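Local atomic coordinates of putative nucleoprotein (Infectious salmon anemia virus, PDB entry 4EWC), a protein that encapsidates the negative-strand viral RNA, shielding it from nucleases and forming the ribonucleoprotein that serves as template for transcription and replication. Residues A[395-400]-A[422-428]. Numbering follows the deposited sequence.
Sequences SSLMMY and ICREAKL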
loop_
_atom_site.group_PDB
_atom_site.type_symbol
_atom_site.label_atom_id
_atom_site.label_comp_id
_atom_site.label_asym_id
_atom_site.label_seq_id
_atom_site.Cartn_x
_atom_site.Cartn_y
_atom_site.Cartn_z
ATOM N N SER A 395 2.943 6.800 -28.339
ATOM C CA SER A 395 3.004 8.194 -28.798
ATOM C C SER A 395 4.283 8.881 -28.370
ATOM O O SER A 395 4.961 9.508 -29.191
ATOM C CB SER A 395 1.794 8.991 -28.319
ATOM O OG SER A 395 0.662 8.677 -29.100
ATOM N N SER A 396 4.610 8.751 -27.087
ATOM C CA SER A 396 5.851 9.303 -26.551
ATOM C C SER A 396 7.023 8.832 -27.393
ATOM O O SER A 396 7.881 9.613 -27.784
ATOM C CB SER A 396 6.040 8.880 -25.096
ATOM O OG SER A 396 5.079 9.511 -24.256
ATOM N N LEU A 397 7.025 7.538 -27.686
ATOM C CA LEU A 397 8.098 6.908 -28.446
ATOM C C LEU A 397 8.185 7.488 -29.875
ATOM O O LEU A 397 9.266 7.831 -30.341
ATOM C CB LEU A 397 7.878 5.398 -28.458
ATOM C CG LEU A 397 8.981 4.383 -28.771
ATOM C CD1 LEU A 397 10.324 4.809 -28.229
ATOM C CD2 LEU A 397 8.606 3.015 -28.200
HETATM N N MSE A 398 7.041 7.645 -30.529
HETATM C CA MSE A 398 7.001 8.230 -31.855
HETATM C C MSE A 398 7.488 9.655 -31.831
HETATM O O MSE A 398 8.280 10.044 -32.710
HETATM C CB MSE A 398 5.574 8.155 -32.378
HETATM C CG MSE A 398 5.291 6.770 -32.946
HETATM SE SE MSE A 398 3.362 6.535 -33.241
HETATM C CE MSE A 398 3.332 6.793 -35.187
HETATM N N MSE A 399 7.043 10.443 -30.859
HETATM C CA MSE A 399 7.481 11.838 -30.727
HETATM C C MSE A 399 8.995 11.935 -30.537
HETATM O O MSE A 399 9.660 12.753 -31.155
HETATM C CB MSE A 399 6.800 12.521 -29.531
HETATM C CG MSE A 399 5.407 13.016 -29.780
HETATM SE SE MSE A 399 4.646 13.815 -28.132
HETATM C CE MSE A 399 6.024 15.178 -27.799
ATOM N N TYR A 400 9.511 11.098 -29.646
ATOM C CA TYR A 400 10.902 11.155 -29.234
ATOM C C TYR A 400 11.785 10.894 -30.444
ATOM O O TYR A 400 12.750 11.624 -30.682
ATOM C CB TYR A 400 11.133 10.160 -28.102
ATOM C CG TYR A 400 12.542 10.071 -27.574
ATOM C CD1 TYR A 400 12.984 10.916 -26.565
ATOM C CD2 TYR A 400 13.421 9.119 -28.062
ATOM C CE1 TYR A 400 14.272 10.829 -26.074
ATOM C CE2 TYR A 400 14.707 9.022 -27.582
ATOM C CZ TYR A 400 15.133 9.882 -26.595
ATOM O OH TYR A 400 16.429 9.791 -26.124
ATOM N N ILE A 422 12.769 8.468 -21.994
ATOM C CA ILE A 422 11.898 8.931 -23.070
ATOM C C ILE A 422 10.654 9.600 -22.489
ATOM O O ILE A 422 10.208 10.645 -22.984
ATOM C CB ILE A 422 11.520 7.789 -24.021
ATOM C CG1 ILE A 422 12.736 7.397 -24.851
ATOM C CG2 ILE A 422 10.356 8.192 -24.941
ATOM C CD1 ILE A 422 12.526 6.169 -25.667
ATOM N N CYS A 423 10.121 9.003 -21.422
ATOM C CA CYS A 423 8.961 9.546 -20.721
ATOM C C CYS A 423 9.183 10.973 -20.267
ATOM O O CYS A 423 8.370 11.845 -20.560
ATOM C CB CYS A 423 8.604 8.695 -19.500
ATOM S SG CYS A 423 7.734 7.138 -19.849
ATOM N N ARG A 424 10.264 11.205 -19.530
ATOM C CA ARG A 424 10.556 12.547 -19.046
ATOM C C ARG A 424 10.741 13.540 -20.203
ATOM O O ARG A 424 10.307 14.694 -20.117
ATOM C CB ARG A 424 11.778 12.545 -18.125
ATOM C CG ARG A 424 11.632 11.651 -16.913
ATOM C CD ARG A 424 12.799 11.776 -15.952
ATOM N NE ARG A 424 12.784 10.681 -14.998
ATOM C CZ ARG A 424 13.429 9.532 -15.175
ATOM N NH1 ARG A 424 14.161 9.334 -16.267
ATOM N NH2 ARG A 424 13.353 8.575 -14.252
ATOM N N GLU A 425 11.347 13.073 -21.296
ATOM C CA GLU A 425 11.688 13.940 -22.428
ATOM C C GLU A 425 10.495 14.394 -23.272
ATOM O O GLU A 425 10.278 15.593 -23.446
ATOM C CB GLU A 425 12.736 13.279 -23.328
ATOM C CG GLU A 425 13.548 14.260 -24.187
ATOM C CD GLU A 425 12.782 14.850 -25.387
ATOM O OE1 GLU A 425 11.945 14.133 -26.002
ATOM O OE2 GLU A 425 13.039 16.033 -25.723
ATOM N N ALA A 426 9.739 13.447 -23.820
ATOM C CA ALA A 426 8.619 13.804 -24.682
ATOM C C ALA A 426 7.492 14.490 -23.905
ATOM O O ALA A 426 7.439 14.471 -22.669
ATOM C CB ALA A 426 8.091 12.597 -25.432
ATOM N N LYS A 427 6.602 15.108 -24.668
ATOM C CA LYS A 427 5.481 15.841 -24.134
ATOM C C LYS A 427 4.199 15.172 -24.622
ATOM O O LYS A 427 3.486 15.704 -25.473
ATOM C CB LYS A 427 5.551 17.308 -24.548
ATOM C CG LYS A 427 6.614 18.110 -23.784
ATOM C CD LYS A 427 6.865 19.491 -24.409
ATOM C CE LYS A 427 7.852 20.329 -23.584
ATOM N NZ LYS A 427 9.178 19.667 -23.377
ATOM N N LEU A 428 3.935 13.987 -24.069
ATOM C CA LEU A 428 2.745 13.211 -24.364
ATOM C C LEU A 428 1.488 13.982 -23.995
ATOM O O LEU A 428 1.473 14.767 -23.038
ATOM C CB LEU A 428 2.788 11.882 -23.590
ATOM C CG LEU A 428 1.550 10.976 -23.690
ATOM C CD1 LEU A 428 1.307 10.545 -25.133
ATOM C CD2 LEU A 428 1.672 9.779 -22.787
#
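The backbones of 395-400 and 422-428 draw nearest where the CA atoms of Ser396 and Leu428 stand 5.5 Å apart, with one face of helix 394-402 set against the last turn of helix 417-425 and the chain that follows it. Within the C-terminal family region of this largely alpha-helical orthomyxovirus nucleoprotein, the contact is a worked example of helix packing by side-chain fit: the segments meet by van der Waals and CH-pi contacts, without hydrogen bonds between them. The clearest element is the CH-pi contact: Ile422 CG1 sits 3.6 Å from the centroid of the Tyr400 ring, only 6° off the ring normal. With chi1 at 179°, CG of Tyr400 points opposite the backbone N, and the ring presents one face to Ile422; the two side chains cross nearly at right angles. Glu425 approaches the same ring differently, bringing OE1 to its edge, near the ring plane, with the carboxylate turned 64° against the ring. Ile422 also reaches Leu397, their CD1 atoms meeting at 3.6 Å; beyond, Leu397 packs on Ile151 and Phe155 of helix 142-162. Helical geometry ends at Ala426, whose methyl lies beside Ser396 O, an atom already taken by Tyr400 N within the helix. Selenomethionine Met399, its chain bent about the CG-SE bond, lays its terminal methyl against the Ala426 methyl and the Lys427 backbone. At the far end, Ser395 turns its hydroxyl outside the contact, to Met171 O, while its CB meets Leu428 CD1 at 3.6 Å. Ser396 OG, in turn, lies alongside the leucine chain, 3.4 Å from Leu428 CB and 3.7 Å from Leu428 CD2.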